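C381 turret protein (Sulfolobus turreted icosahedral virus, PDB 4IND) probably builds the turrets of an archaeal icosahedral virus, assembling as five copies of a chain that folds into three jelly rolls in a row. Local coordinates at residues 21-26 and 54-59; 34-39 and 67-72; 99-104 and 119-124; 196-201 and 242-247; 302-307 and 367-372. All blocks are in the same frame, centred on the assembly; numbering follows the deposited sequence. Where two conformers were deposited one is given.

Contact 1. Residues 21-26 and 54-59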
# COMPACT_ATOMS: atom_id res chain seq x y z
N LYS A 21 -0.15 -18.66 -27.59
CA LYS A 21 -0.24 -18.16 -28.96
C LYS A 21 -0.29 -19.40 -29.82
O LYS A 21 0.67 -20.16 -29.88
CB LYS A 21 0.98 -17.31 -29.34
CG LYS A 21 0.76 -16.64 -30.70
CD LYS A 21 1.78 -15.56 -30.99
CE LYS A 21 1.42 -14.83 -32.30
NZ LYS A 21 2.32 -13.64 -32.53
N LEU A 22 -1.42 -19.63 -30.47
CA LEU A 22 -1.70 -20.97 -31.03
C LEU A 22 -1.03 -21.21 -32.37
O LEU A 22 -1.08 -22.33 -32.91
CB LEU A 22 -3.21 -21.21 -31.05
CG LEU A 22 -3.79 -21.19 -29.64
CD1 LEU A 22 -5.31 -21.26 -29.69
CD2 LEU A 22 -3.23 -22.34 -28.80
N SER A 23 -0.35 -20.19 -32.87
CA SER A 23 0.52 -20.36 -34.03
C SER A 23 1.91 -20.85 -33.64
O SER A 23 2.76 -21.07 -34.51
CB SER A 23 0.62 -19.05 -34.81
OG SER A 23 0.92 -17.99 -33.94
N GLU A 24 2.16 -21.02 -32.33
CA GLU A 24 3.35 -21.73 -31.86
C GLU A 24 2.99 -23.19 -31.59
O GLU A 24 2.04 -23.47 -30.84
CB GLU A 24 3.87 -21.12 -30.54
CG GLU A 24 4.39 -19.70 -30.63
CD GLU A 24 5.90 -19.63 -30.65
OE1 GLU A 24 6.52 -20.59 -31.16
OE2 GLU A 24 6.48 -18.64 -30.14
N LYS A 25 3.73 -24.11 -32.18
CA LYS A 25 3.42 -25.52 -32.09
C LYS A 25 3.32 -26.04 -30.64
O LYS A 25 2.40 -26.78 -30.27
CB LYS A 25 4.51 -26.30 -32.85
CG LYS A 25 4.39 -27.80 -32.73
CD LYS A 25 2.96 -28.22 -33.07
CE LYS A 25 2.94 -29.59 -33.68
NZ LYS A 25 1.60 -30.16 -33.90
N GLN A 26 4.28 -25.68 -29.81
CA GLN A 26 4.23 -26.18 -28.43
C GLN A 26 3.04 -25.63 -27.64
O GLN A 26 2.49 -26.33 -26.79
CB GLN A 26 5.55 -25.95 -27.70
CG GLN A 26 5.65 -24.61 -26.99
CD GLN A 26 6.83 -24.56 -26.02
OE1 GLN A 26 7.77 -25.36 -26.12
NE2 GLN A 26 6.78 -23.62 -25.07
N LYS A 54 -0.95 -9.37 -41.86
CA LYS A 54 -0.37 -10.30 -40.89
C LYS A 54 -0.75 -11.72 -41.32
O LYS A 54 -1.92 -11.99 -41.60
CB LYS A 54 -0.90 -10.01 -39.49
CG LYS A 54 -0.47 -11.02 -38.42
CD LYS A 54 -0.86 -10.55 -37.01
CE LYS A 54 -0.87 -11.72 -36.04
NZ LYS A 54 -0.83 -11.29 -34.60
N ILE A 55 0.22 -12.61 -41.38
CA ILE A 55 -0.05 -13.98 -41.78
C ILE A 55 0.41 -14.94 -40.67
O ILE A 55 1.57 -14.90 -40.26
CB ILE A 55 0.68 -14.32 -43.08
CG1 ILE A 55 0.28 -13.34 -44.19
CG2 ILE A 55 0.37 -15.75 -43.51
CD1 ILE A 55 0.99 -13.60 -45.52
N VAL A 56 -0.53 -15.75 -40.18
CA VAL A 56 -0.20 -16.81 -39.21
C VAL A 56 -0.83 -18.16 -39.62
O VAL A 56 -1.78 -18.20 -40.40
CB VAL A 56 -0.64 -16.45 -37.79
CG1 VAL A 56 0.08 -15.21 -37.29
CG2 VAL A 56 -2.15 -16.25 -37.73
N SER A 57 -0.28 -19.26 -39.11
CA SER A 57 -0.95 -20.56 -39.22
C SER A 57 -1.60 -20.85 -37.88
O SER A 57 -0.91 -20.89 -36.87
CB SER A 57 0.06 -21.65 -39.55
OG SER A 57 0.62 -21.42 -40.82
N ALA A 58 -2.92 -21.03 -37.88
CA ALA A 58 -3.68 -21.14 -36.64
C ALA A 58 -4.75 -22.21 -36.76
O ALA A 58 -5.17 -22.54 -37.87
CB ALA A 58 -4.31 -19.78 -36.29
N PRO A 59 -5.19 -22.77 -35.62
CA PRO A 59 -6.24 -23.79 -35.65
C PRO A 59 -7.61 -23.16 -35.98
O PRO A 59 -7.96 -22.10 -35.45
CB PRO A 59 -6.21 -24.34 -34.20
CG PRO A 59 -5.75 -23.13 -33.39
CD PRO A 59 -4.67 -22.55 -34.26
O HOH W 1 2.04 -10.71 -33.96
O HOH W 2 1.62 -22.39 -36.44
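Ser23 lies over the backbone of Ser57, where the type I beta turn from Lys21 to Glu24 meets strand 52-60 in the first, galactose-binding-like jelly roll of the chain. The turn closes through Glu24 N on Lys21 O and leads directly into helix 25-31, with Glu24 at the N-cap. No direct hydrogen bond joins the two segments. Instead Ser23 CB approaches Ser57 O to 3.2 Å, and Ser23 CA adds a CA-H...O contact to the same oxygen. A chi1 of 50° turns Ser23 OG away from Ser57 O and toward the second subunit, where it is bonded to Asn13 O. Deeper in, Leu22 and Pro59 cross at about a right angle, Leu22 CB resting 3.8 Å from Pro59 CD. Leu22 also packs on Phe31 and Ile140, and Pro59 on Leu28, so the pair joins the turn to helix 25-31 and strand 138-147. At the other end the extended chains of Lys21 and Lys54 bring their NZ atoms to 4.4 Å. This nearness of like charges is probably eased by the second subunit, where Asp73 and Asp72 form salt bridges with Lys21 and Lys54 respectively, and Ala14 O accepts from Lys21. One water accepts from both amino groups, weakly from Lys21. A second water bridges the backbones, donating to Ser23 O at 2.6 Å and to Ser57 O at 3.0 Å.

Contact 2. Residues 34-39 and 67-72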
# COMPACT_ATOMS: atom_id res chain seq x y z
N SER A 34 -5.46 -30.21 -23.07
CA SER A 34 -5.78 -29.66 -21.75
C SER A 34 -7.14 -29.02 -21.69
O SER A 34 -7.97 -29.40 -20.86
CB SER A 34 -4.70 -28.66 -21.32
OG SER A 34 -4.52 -27.67 -22.31
N ILE A 35 -7.38 -28.05 -22.57
CA ILE A 35 -8.60 -27.24 -22.45
C ILE A 35 -9.45 -27.10 -23.72
O ILE A 35 -10.54 -26.55 -23.67
CB ILE A 35 -8.28 -25.84 -21.89
CG1 ILE A 35 -7.41 -25.04 -22.85
CG2 ILE A 35 -7.61 -25.96 -20.52
CD1 ILE A 35 -7.15 -23.59 -22.38
N PHE A 36 -8.97 -27.64 -24.83
CA PHE A 36 -9.73 -27.54 -26.08
C PHE A 36 -10.53 -28.82 -26.36
O PHE A 36 -9.99 -29.92 -26.27
CB PHE A 36 -8.80 -27.19 -27.26
CG PHE A 36 -9.53 -26.99 -28.57
CD1 PHE A 36 -10.18 -25.80 -28.84
CD2 PHE A 36 -9.53 -27.99 -29.53
CE1 PHE A 36 -10.85 -25.60 -30.04
CE2 PHE A 36 -10.19 -27.82 -30.75
CZ PHE A 36 -10.84 -26.62 -31.01
N VAL A 37 -11.81 -28.65 -26.69
CA VAL A 37 -12.70 -29.77 -26.96
C VAL A 37 -13.10 -29.69 -28.42
O VAL A 37 -13.59 -28.66 -28.88
CB VAL A 37 -13.97 -29.69 -26.06
CG1 VAL A 37 -14.88 -30.90 -26.29
CG2 VAL A 37 -13.59 -29.55 -24.59
N GLY A 38 -12.89 -30.78 -29.15
CA GLY A 38 -13.27 -30.85 -30.55
C GLY A 38 -12.06 -31.00 -31.46
O GLY A 38 -10.95 -31.19 -31.00
N SER A 39 -12.30 -30.91 -32.76
CA SER A 39 -11.24 -31.02 -33.76
C SER A 39 -10.81 -29.64 -34.23
O SER A 39 -11.49 -28.64 -33.97
CB SER A 39 -11.73 -31.85 -34.95
OG SER A 39 -11.99 -33.19 -34.56
N ALA A 67 -16.77 -26.21 -31.29
CA ALA A 67 -15.71 -26.60 -30.36
C ALA A 67 -15.97 -25.90 -29.03
O ALA A 67 -16.84 -25.03 -28.94
CB ALA A 67 -14.35 -26.22 -30.91
N SER A 68 -15.23 -26.29 -27.99
CA SER A 68 -15.36 -25.65 -26.69
C SER A 68 -14.00 -25.45 -26.07
O SER A 68 -13.07 -26.21 -26.32
CB SER A 68 -16.19 -26.52 -25.74
OG SER A 68 -17.45 -26.82 -26.29
N ILE A 69 -13.88 -24.42 -25.24
CA ILE A 69 -12.76 -24.32 -24.33
C ILE A 69 -13.34 -24.54 -22.94
O ILE A 69 -14.35 -23.95 -22.58
CB ILE A 69 -12.09 -22.96 -24.43
CG1 ILE A 69 -11.43 -22.81 -25.81
CG2 ILE A 69 -11.02 -22.82 -23.32
CD1 ILE A 69 -10.96 -21.41 -26.12
N ILE A 70 -12.73 -25.44 -22.18
CA ILE A 70 -13.21 -25.80 -20.86
C ILE A 70 -12.02 -25.88 -19.91
O ILE A 70 -11.08 -26.66 -20.14
CB ILE A 70 -13.93 -27.17 -20.89
CG1 ILE A 70 -15.14 -27.14 -21.85
CG2 ILE A 70 -14.42 -27.54 -19.50
CD1 ILE A 70 -15.94 -28.47 -21.85
N ILE A 71 -12.04 -25.09 -18.84
CA ILE A 71 -10.94 -25.08 -17.88
C ILE A 71 -11.39 -25.37 -16.46
O ILE A 71 -11.97 -24.50 -15.81
CB ILE A 71 -10.22 -23.71 -17.90
CG1 ILE A 71 -9.94 -23.27 -19.34
CG2 ILE A 71 -8.91 -23.79 -17.12
CD1 ILE A 71 -9.39 -21.82 -19.47
N ASP A 72 -11.13 -26.57 -15.96
CA ASP A 72 -11.45 -26.84 -14.55
C ASP A 72 -10.19 -26.96 -13.69
O ASP A 72 -10.27 -27.28 -12.51
CB ASP A 72 -12.37 -28.06 -14.39
CG ASP A 72 -11.61 -29.37 -14.45
OD1 ASP A 72 -12.03 -30.36 -13.80
OD2 ASP A 72 -10.57 -29.41 -15.15
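Ser68 O accepts from Val37 N at 2.8 Å, with an N-H...O angle of 159° and the donor tilted 17° from the carbonyl plane. Ser68 N returns the bond to Val37 O, making Val37 and Ser68 an antiparallel hydrogen-bonded pair; Phe36 and Ile69 form the non-hydrogen-bonded pair beside it. Beyond the ladder, Ile70 N donates to Ile35 O, an oxygen that also receives a CA-H...O contact from Ile69 CA at 3.2 Å. On the face bearing Phe36 and Ile69, the Phe36 ring leans obliquely toward the partner strand, CG anti to the backbone N (chi1 -176°), and its CZ reaches Ala67 CB at 3.5 Å. Ile69 CG1 lies farther off, at the edge of that ring. Ile35 and Ile71 lie side by side and point the same way, Ile35 CG2 meeting Ile71 CG1 at 3.7 Å, while Ile35 CD1 touches Ile69 CG2. On the face bearing Val37 and Ser68, Val37 CG2 abuts the end of Ile70 at CD1, 3.8 Å away. Strand 36-37 is thus the short outer member of a three-stranded antiparallel sheet in the first jelly roll, with strand 67-71 in the middle and strand 130-134 beyond it. Phe36, Ile69 and Ile71 pack against Ile140 and Phe143 of strand 138-147 in the facing sheet, and Phe36 also meets Phe31 of helix 25-31.

Contact 3. Residues 99-104 and 119-124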
# COMPACT_ATOMS: atom_id res chain seq x y z
N PHE A 99 -18.86 -16.55 -21.29
CA PHE A 99 -19.17 -17.17 -20.02
C PHE A 99 -19.65 -16.15 -18.98
O PHE A 99 -20.73 -16.29 -18.41
CB PHE A 99 -17.91 -17.91 -19.54
CG PHE A 99 -18.09 -18.74 -18.29
CD1 PHE A 99 -18.95 -19.83 -18.29
CD2 PHE A 99 -17.33 -18.48 -17.15
CE1 PHE A 99 -19.09 -20.64 -17.13
CE2 PHE A 99 -17.47 -19.28 -16.00
CZ PHE A 99 -18.34 -20.36 -16.00
N PHE A 100 -18.83 -15.14 -18.72
CA PHE A 100 -19.18 -14.08 -17.76
C PHE A 100 -19.63 -14.68 -16.43
O PHE A 100 -20.45 -14.09 -15.73
CB PHE A 100 -20.31 -13.20 -18.34
CG PHE A 100 -19.88 -12.23 -19.43
CD1 PHE A 100 -18.57 -11.82 -19.55
CD2 PHE A 100 -20.81 -11.73 -20.34
CE1 PHE A 100 -18.18 -10.94 -20.54
CE2 PHE A 100 -20.43 -10.85 -21.33
CZ PHE A 100 -19.12 -10.46 -21.44
N ASN A 101 -19.12 -15.86 -16.11
CA ASN A 101 -19.47 -16.61 -14.90
C ASN A 101 -20.88 -17.18 -14.88
O ASN A 101 -21.08 -18.32 -14.48
CB ASN A 101 -19.17 -15.82 -13.60
CG ASN A 101 -17.69 -15.71 -13.33
OD1 ASN A 101 -16.97 -16.72 -13.36
ND2 ASN A 101 -17.21 -14.48 -13.09
N ASN A 102 -21.85 -16.37 -15.31
CA ASN A 102 -23.26 -16.73 -15.22
C ASN A 102 -24.10 -16.44 -16.46
O ASN A 102 -25.31 -16.54 -16.41
CB ASN A 102 -23.91 -16.07 -14.00
CG ASN A 102 -23.45 -16.67 -12.68
OD1 ASN A 102 -22.71 -16.05 -11.92
ND2 ASN A 102 -23.90 -17.88 -12.39
N ASN A 103 -23.48 -16.08 -17.58
CA ASN A 103 -24.24 -15.72 -18.77
C ASN A 103 -24.47 -16.94 -19.65
O ASN A 103 -23.58 -17.78 -19.79
CB ASN A 103 -23.49 -14.69 -19.61
CG ASN A 103 -24.20 -14.42 -20.94
OD1 ASN A 103 -25.38 -14.06 -20.96
ND2 ASN A 103 -23.49 -14.62 -22.05
N ASN A 104 -25.64 -17.02 -20.25
CA ASN A 104 -25.84 -17.95 -21.36
C ASN A 104 -26.79 -17.43 -22.42
O ASN A 104 -27.35 -18.22 -23.20
CB ASN A 104 -26.29 -19.32 -20.86
CG ASN A 104 -27.54 -19.25 -20.04
OD1 ASN A 104 -28.41 -18.41 -20.27
ND2 ASN A 104 -27.64 -20.13 -19.05
N TYR A 119 -13.81 -10.95 -25.28
CA TYR A 119 -13.48 -10.69 -23.88
C TYR A 119 -14.37 -11.55 -23.02
O TYR A 119 -15.56 -11.71 -23.31
CB TYR A 119 -13.71 -9.21 -23.52
CG TYR A 119 -12.87 -8.26 -24.31
CD1 TYR A 119 -11.69 -7.72 -23.79
CD2 TYR A 119 -13.24 -7.90 -25.59
CE1 TYR A 119 -10.92 -6.84 -24.54
CE2 TYR A 119 -12.48 -7.02 -26.33
CZ TYR A 119 -11.32 -6.51 -25.81
OH TYR A 119 -10.58 -5.64 -26.60
N ASP A 120 -13.82 -12.08 -21.94
CA ASP A 120 -14.63 -12.87 -21.03
C ASP A 120 -14.16 -12.66 -19.60
O ASP A 120 -13.06 -12.13 -19.36
CB ASP A 120 -14.57 -14.35 -21.40
CG ASP A 120 -15.87 -15.08 -21.13
OD1 ASP A 120 -16.63 -14.61 -20.24
OD2 ASP A 120 -16.17 -16.10 -21.80
N ILE A 121 -14.99 -13.07 -18.66
CA ILE A 121 -14.66 -12.85 -17.26
C ILE A 121 -14.84 -14.18 -16.54
O ILE A 121 -15.81 -14.90 -16.78
CB ILE A 121 -15.56 -11.78 -16.65
CG1 ILE A 121 -15.33 -10.45 -17.36
CG2 ILE A 121 -15.29 -11.67 -15.14
CD1 ILE A 121 -16.34 -9.37 -17.02
N PHE A 122 -13.89 -14.51 -15.67
CA PHE A 122 -13.91 -15.82 -15.02
C PHE A 122 -13.42 -15.70 -13.60
O PHE A 122 -12.28 -15.30 -13.37
CB PHE A 122 -13.04 -16.81 -15.81
CG PHE A 122 -12.89 -18.18 -15.15
CD1 PHE A 122 -13.99 -18.90 -14.73
CD2 PHE A 122 -11.64 -18.74 -15.02
CE1 PHE A 122 -13.85 -20.17 -14.14
CE2 PHE A 122 -11.47 -20.01 -14.43
CZ PHE A 122 -12.59 -20.72 -14.01
N THR A 123 -14.28 -16.03 -12.64
CA THR A 123 -13.86 -16.01 -11.24
C THR A 123 -13.39 -17.40 -10.86
O THR A 123 -14.18 -18.32 -10.79
CB THR A 123 -15.02 -15.62 -10.31
OG1 THR A 123 -15.48 -14.31 -10.68
CG2 THR A 123 -14.55 -15.58 -8.85
N LYS A 124 -12.09 -17.54 -10.60
CA LYS A 124 -11.59 -18.81 -10.08
C LYS A 124 -11.72 -18.85 -8.56
O LYS A 124 -10.83 -18.42 -7.82
CB LYS A 124 -10.14 -19.08 -10.53
CG LYS A 124 -9.63 -20.45 -10.11
CD LYS A 124 -10.40 -21.53 -10.88
CE LYS A 124 -10.22 -22.92 -10.27
NZ LYS A 124 -11.06 -23.93 -11.00
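This is a loop-on-strand contact at the edge of a sheet: residues 99-104, between strands 94-96 and 108-110, are fastened by side chains to strand 114-124. Asp120 takes two successive backbone N-H groups of the loop on the syn lone pairs of its carboxylate, Phe99 N on OD2 at 2.8 Å and Phe100 N on OD1 at 2.7 Å. OD1 also accepts from Ile121 N on its anti side, and OD2 from Tyr130 OH, so four bonds hold the carboxylate, which should fix its rotation. Farther along, Asn101 of the loop takes Thr123 N of the strand on OD1, in the carbonyl plane and with a nearly straight N-H...O angle of 178°. Strand 114-124 borders the four-stranded sheet of the first jelly roll, and the loop fills part of the junction with the second domain: Phe100 packs on Ile161 and Ile169, and Asn101 ND2 donates to Ser170 O. The Phe100 ring stands nearly upright to the carboxylate, planes 84° apart, and its CD1 touches Ile121 CG1 at 4.1 Å. Phe99 slants across Phe122, Phe99 CE2 coming within 3.7 Å of Phe122 CD1.

Contact 4. Residues 196-201 and 242-247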
# COMPACT_ATOMS: atom_id res chain seq x y z
N ASN A 196 -38.70 5.77 -17.21
CA ASN A 196 -37.99 5.07 -16.14
C ASN A 196 -37.80 3.59 -16.48
O ASN A 196 -38.11 2.70 -15.69
CB ASN A 196 -38.69 5.26 -14.80
CG ASN A 196 -38.66 6.71 -14.35
OD1 ASN A 196 -37.73 7.45 -14.66
ND2 ASN A 196 -39.69 7.12 -13.62
N PHE A 197 -37.29 3.38 -17.68
CA PHE A 197 -36.94 2.06 -18.20
C PHE A 197 -35.82 1.44 -17.39
O PHE A 197 -34.68 1.93 -17.41
CB PHE A 197 -36.49 2.22 -19.65
CG PHE A 197 -36.16 0.94 -20.34
CD1 PHE A 197 -37.12 0.28 -21.09
CD2 PHE A 197 -34.89 0.41 -20.26
CE1 PHE A 197 -36.83 -0.91 -21.75
CE2 PHE A 197 -34.58 -0.78 -20.92
CZ PHE A 197 -35.55 -1.44 -21.66
N GLN A 198 -36.10 0.35 -16.68
CA GLN A 198 -35.03 -0.32 -15.97
C GLN A 198 -34.34 -1.30 -16.91
O GLN A 198 -34.95 -2.26 -17.37
CB GLN A 198 -35.52 -1.03 -14.70
CG GLN A 198 -34.38 -1.76 -13.98
CD GLN A 198 -34.80 -2.44 -12.69
OE1 GLN A 198 -34.56 -3.61 -12.49
NE2 GLN A 198 -35.41 -1.70 -11.82
N PHE A 199 -33.08 -1.02 -17.22
CA PHE A 199 -32.29 -1.89 -18.08
C PHE A 199 -31.85 -3.13 -17.31
O PHE A 199 -31.85 -4.26 -17.83
CB PHE A 199 -31.06 -1.10 -18.58
CG PHE A 199 -30.00 -1.95 -19.22
CD1 PHE A 199 -30.18 -2.48 -20.49
CD2 PHE A 199 -28.82 -2.20 -18.55
CE1 PHE A 199 -29.20 -3.27 -21.08
CE2 PHE A 199 -27.83 -2.99 -19.13
CZ PHE A 199 -28.02 -3.53 -20.40
N GLY A 200 -31.47 -2.93 -16.06
CA GLY A 200 -30.91 -4.03 -15.28
C GLY A 200 -30.61 -3.59 -13.86
O GLY A 200 -31.02 -2.51 -13.45
N THR A 201 -29.88 -4.43 -13.13
CA THR A 201 -29.51 -4.13 -11.75
C THR A 201 -28.10 -4.61 -11.50
O THR A 201 -27.64 -5.59 -12.11
CB THR A 201 -30.42 -4.84 -10.74
OG1 THR A 201 -30.31 -6.25 -10.92
CG2 THR A 201 -31.86 -4.42 -10.92
N SER A 242 -27.46 -8.02 -13.72
CA SER A 242 -28.55 -8.73 -14.39
C SER A 242 -29.24 -7.79 -15.34
O SER A 242 -29.56 -6.65 -14.97
CB SER A 242 -29.60 -9.22 -13.38
OG SER A 242 -29.00 -9.77 -12.23
N VAL A 243 -29.50 -8.25 -16.56
CA VAL A 243 -30.35 -7.50 -17.49
C VAL A 243 -31.78 -7.93 -17.18
O VAL A 243 -32.09 -9.12 -17.18
CB VAL A 243 -30.03 -7.84 -18.96
CG1 VAL A 243 -30.93 -7.04 -19.89
CG2 VAL A 243 -28.56 -7.56 -19.27
N THR A 244 -32.67 -6.97 -16.92
CA THR A 244 -33.98 -7.33 -16.37
C THR A 244 -35.18 -6.93 -17.22
O THR A 244 -36.32 -7.25 -16.87
CB THR A 244 -34.18 -6.73 -14.96
OG1 THR A 244 -34.05 -5.31 -15.05
CG2 THR A 244 -33.14 -7.27 -13.98
N TYR A 245 -34.95 -6.23 -18.32
CA TYR A 245 -36.09 -5.65 -19.04
C TYR A 245 -36.94 -6.66 -19.82
O TYR A 245 -38.07 -6.36 -20.20
CB TYR A 245 -35.69 -4.44 -19.90
CG TYR A 245 -34.78 -4.71 -21.08
CD1 TYR A 245 -35.31 -5.05 -22.32
CD2 TYR A 245 -33.41 -4.58 -20.97
CE1 TYR A 245 -34.49 -5.26 -23.41
CE2 TYR A 245 -32.59 -4.79 -22.05
CZ TYR A 245 -33.15 -5.12 -23.28
OH TYR A 245 -32.35 -5.35 -24.37
N GLY A 246 -36.42 -7.85 -20.05
CA GLY A 246 -37.25 -8.93 -20.55
C GLY A 246 -37.00 -9.29 -22.00
O GLY A 246 -37.09 -8.44 -22.88
N GLY A 247 -36.73 -10.58 -22.23
CA GLY A 247 -36.27 -11.09 -23.50
C GLY A 247 -37.06 -10.74 -24.76
O GLY A 247 -36.48 -10.59 -25.84
O HOH W 3 -36.26 -4.26 -15.95
O HOH W 4 -28.13 -7.91 -10.15
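Strands 194-203 and 238-243 run antiparallel in the second galactose-binding-like domain, and this contact is the end of their ladder, where the second strand gives way to a loop. Thr201 and Ser242 form a hydrogen-bonded pair, with Thr201 N on Ser242 O and Ser242 N on Thr201 O, both at 2.9 Å. A water ties their hydroxyls together as well. Gly200 pairs with Val243 without hydrogen bonds, the CA atoms a close 4.2 Å apart, and Gly200 CA lies against Ser242 O. Thr244 N then donates to Phe199 O at 3.0 Å, the donor tilted 29° from the carbonyl plane as the strand gives out. Next comes Tyr245. Its ring is placed by a chi1 of 67°, between the backbone N and carbonyl carbon, and meets two phenylalanines of the neighbouring strand, both on the same side of its plane. Phe197 brings CZ over that face, 3.4 Å from Tyr245 CG, with the ring planes at 47°. Phe199 comes in beside it, obliquely, CD1 meeting Tyr245 CE2 at 3.7 Å, and Phe199 O sits in plane at the tyrosine edge. Another water links Gln198 O to Thr244 OG1 outside this cluster. Phe253 meets both Phe199 and Tyr245, and Phe226 meets Phe199, so the cluster extends between the strands of the domain, an aromatic packing of the two layers of a jelly-roll beta sandwich.

Contact 5. Residues 302-307 and 367-372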
# COMPACT_ATOMS: atom_id res chain seq x y z
N ALA A 302 -25.60 19.14 12.54
CA ALA A 302 -27.05 19.30 12.55
C ALA A 302 -27.49 20.25 13.65
O ALA A 302 -26.89 20.31 14.73
CB ALA A 302 -27.76 17.96 12.68
N SER A 303 -28.56 20.99 13.38
CA SER A 303 -29.08 21.95 14.34
C SER A 303 -30.58 22.07 14.15
O SER A 303 -31.09 21.92 13.04
CB SER A 303 -28.42 23.31 14.13
OG SER A 303 -28.77 24.20 15.16
N VAL A 304 -31.29 22.32 15.24
CA VAL A 304 -32.74 22.53 15.15
C VAL A 304 -33.09 23.85 15.82
O VAL A 304 -32.65 24.11 16.94
CB VAL A 304 -33.53 21.38 15.81
CG1 VAL A 304 -35.02 21.69 15.81
CG2 VAL A 304 -33.25 20.06 15.08
N SER A 305 -33.85 24.68 15.11
CA SER A 305 -34.33 25.92 15.68
C SER A 305 -35.82 25.80 15.88
O SER A 305 -36.50 25.04 15.18
CB SER A 305 -34.02 27.11 14.78
OG SER A 305 -34.60 26.93 13.50
N GLY A 306 -36.33 26.54 16.86
CA GLY A 306 -37.76 26.57 17.12
C GLY A 306 -38.17 25.65 18.24
O GLY A 306 -39.36 25.50 18.51
N LEU A 307 -37.20 25.00 18.88
CA LEU A 307 -37.50 24.14 20.02
C LEU A 307 -38.08 24.93 21.19
O LEU A 307 -37.54 25.97 21.56
CB LEU A 307 -36.25 23.40 20.48
CG LEU A 307 -35.78 22.28 19.56
CD1 LEU A 307 -34.56 21.58 20.14
CD2 LEU A 307 -36.92 21.31 19.30
N ILE A 367 -40.66 23.45 13.82
CA ILE A 367 -39.23 23.41 14.04
C ILE A 367 -38.53 23.27 12.71
O ILE A 367 -39.09 22.75 11.75
CB ILE A 367 -38.84 22.24 14.93
CG1 ILE A 367 -39.30 20.93 14.30
CG2 ILE A 367 -39.45 22.39 16.32
CD1 ILE A 367 -38.88 19.71 15.08
N THR A 368 -37.29 23.73 12.65
CA THR A 368 -36.53 23.67 11.41
C THR A 368 -35.20 23.01 11.65
O THR A 368 -34.43 23.45 12.51
CB THR A 368 -36.32 25.07 10.83
OG1 THR A 368 -37.60 25.65 10.52
CG2 THR A 368 -35.47 25.01 9.56
N LEU A 369 -34.95 21.93 10.91
CA LEU A 369 -33.71 21.20 10.97
C LEU A 369 -32.79 21.75 9.89
O LEU A 369 -33.20 21.96 8.76
CB LEU A 369 -33.97 19.71 10.71
CG LEU A 369 -32.75 18.82 10.51
CD1 LEU A 369 -31.99 18.72 11.80
CD2 LEU A 369 -33.15 17.43 9.99
N ILE A 370 -31.54 22.00 10.25
CA ILE A 370 -30.52 22.23 9.25
C ILE A 370 -29.49 21.12 9.38
O ILE A 370 -29.23 20.61 10.49
CB ILE A 370 -29.86 23.62 9.35
CG1 ILE A 370 -29.00 23.72 10.60
CG2 ILE A 370 -30.90 24.72 9.35
CD1 ILE A 370 -28.56 25.14 10.88
N LEU A 371 -28.91 20.74 8.25
CA LEU A 371 -28.03 19.60 8.20
C LEU A 371 -26.95 19.88 7.16
O LEU A 371 -27.25 20.42 6.08
CB LEU A 371 -28.85 18.36 7.84
CG LEU A 371 -28.11 17.05 7.59
CD1 LEU A 371 -27.39 16.60 8.85
CD2 LEU A 371 -29.08 15.98 7.11
N VAL A 372 -25.70 19.58 7.50
CA VAL A 372 -24.63 19.58 6.53
C VAL A 372 -24.19 18.15 6.36
O VAL A 372 -23.90 17.47 7.34
CB VAL A 372 -23.43 20.42 6.99
CG1 VAL A 372 -22.29 20.27 6.01
CG2 VAL A 372 -23.84 21.88 7.13
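Val304 fits as a branched bump between Ile367 and Leu369 on the inward face of two antiparallel strands. Its CG1 bears on Ile367 CB at 4.0 Å, while CG2 meets Leu369 CD1 at 3.8 Å; a chi1 of 175° parts the two methyls toward the two neighbours. Leu369 turns CD1 across to the partner strand, near Ser303 O. The small Ala302 forms the next hollow, into which Leu371 CD1 comes to 4.1 Å of Ala302 CB. At the far end Leu307, beyond the strand, closes on Ile367, CD2 against CG2. These side chains look into the third jelly roll, where Cys314 and Leu316 of strand 311-319, Ile287 and Phe333 pack on them. The reverse face bears Ser303, Ser305, Thr368 and Ile370: Ile370 lays its CG1 3.6 Å from Ser303 CB and also touches Ala335 of the second subunit. Ser303 OG is bonded to Ser338 O, and Thr368 OG1 to Ser275 OG. Between the two faces Ser303 and Ile370 exchange a pair of backbone bonds, Ile370 N reaching Ser303 O at 2.8 Å, and Ser305 and Thr368 exchange another. Strands 295-305 and 365-377 thus hold register through their backbones, whereas their side chains divide into an apolar face that belongs to the domain core and a largely hydroxyl-bearing face, consistent with a sheet that has solvent or a neighbouring subunit on its outside.

The five contacts follow the chain through its three domains: contacts 1, 2 and 3 in the first, contact 4 in the second and contact 5 in the third. Contacts 1 and 2 alternate along the sequence, with centres about 17 Å apart, and the subunit interface joins them, since Asp72 in contact 2 of one chain pairs with Lys54 in contact 1 of a neighbouring subunit. Contact 2 touches contact 3, Ile71 O lying 4.2 Å from Phe122 CZ. Across the first domain boundary, contacts 3 and 4 come within about 7 Å at their nearest atoms; contact 5 is remote, its centre about 72 Å from that of contact 1. A bound dihydrogenphosphate ion lies about 8 Å from the side chain of Thr123 in contact 3.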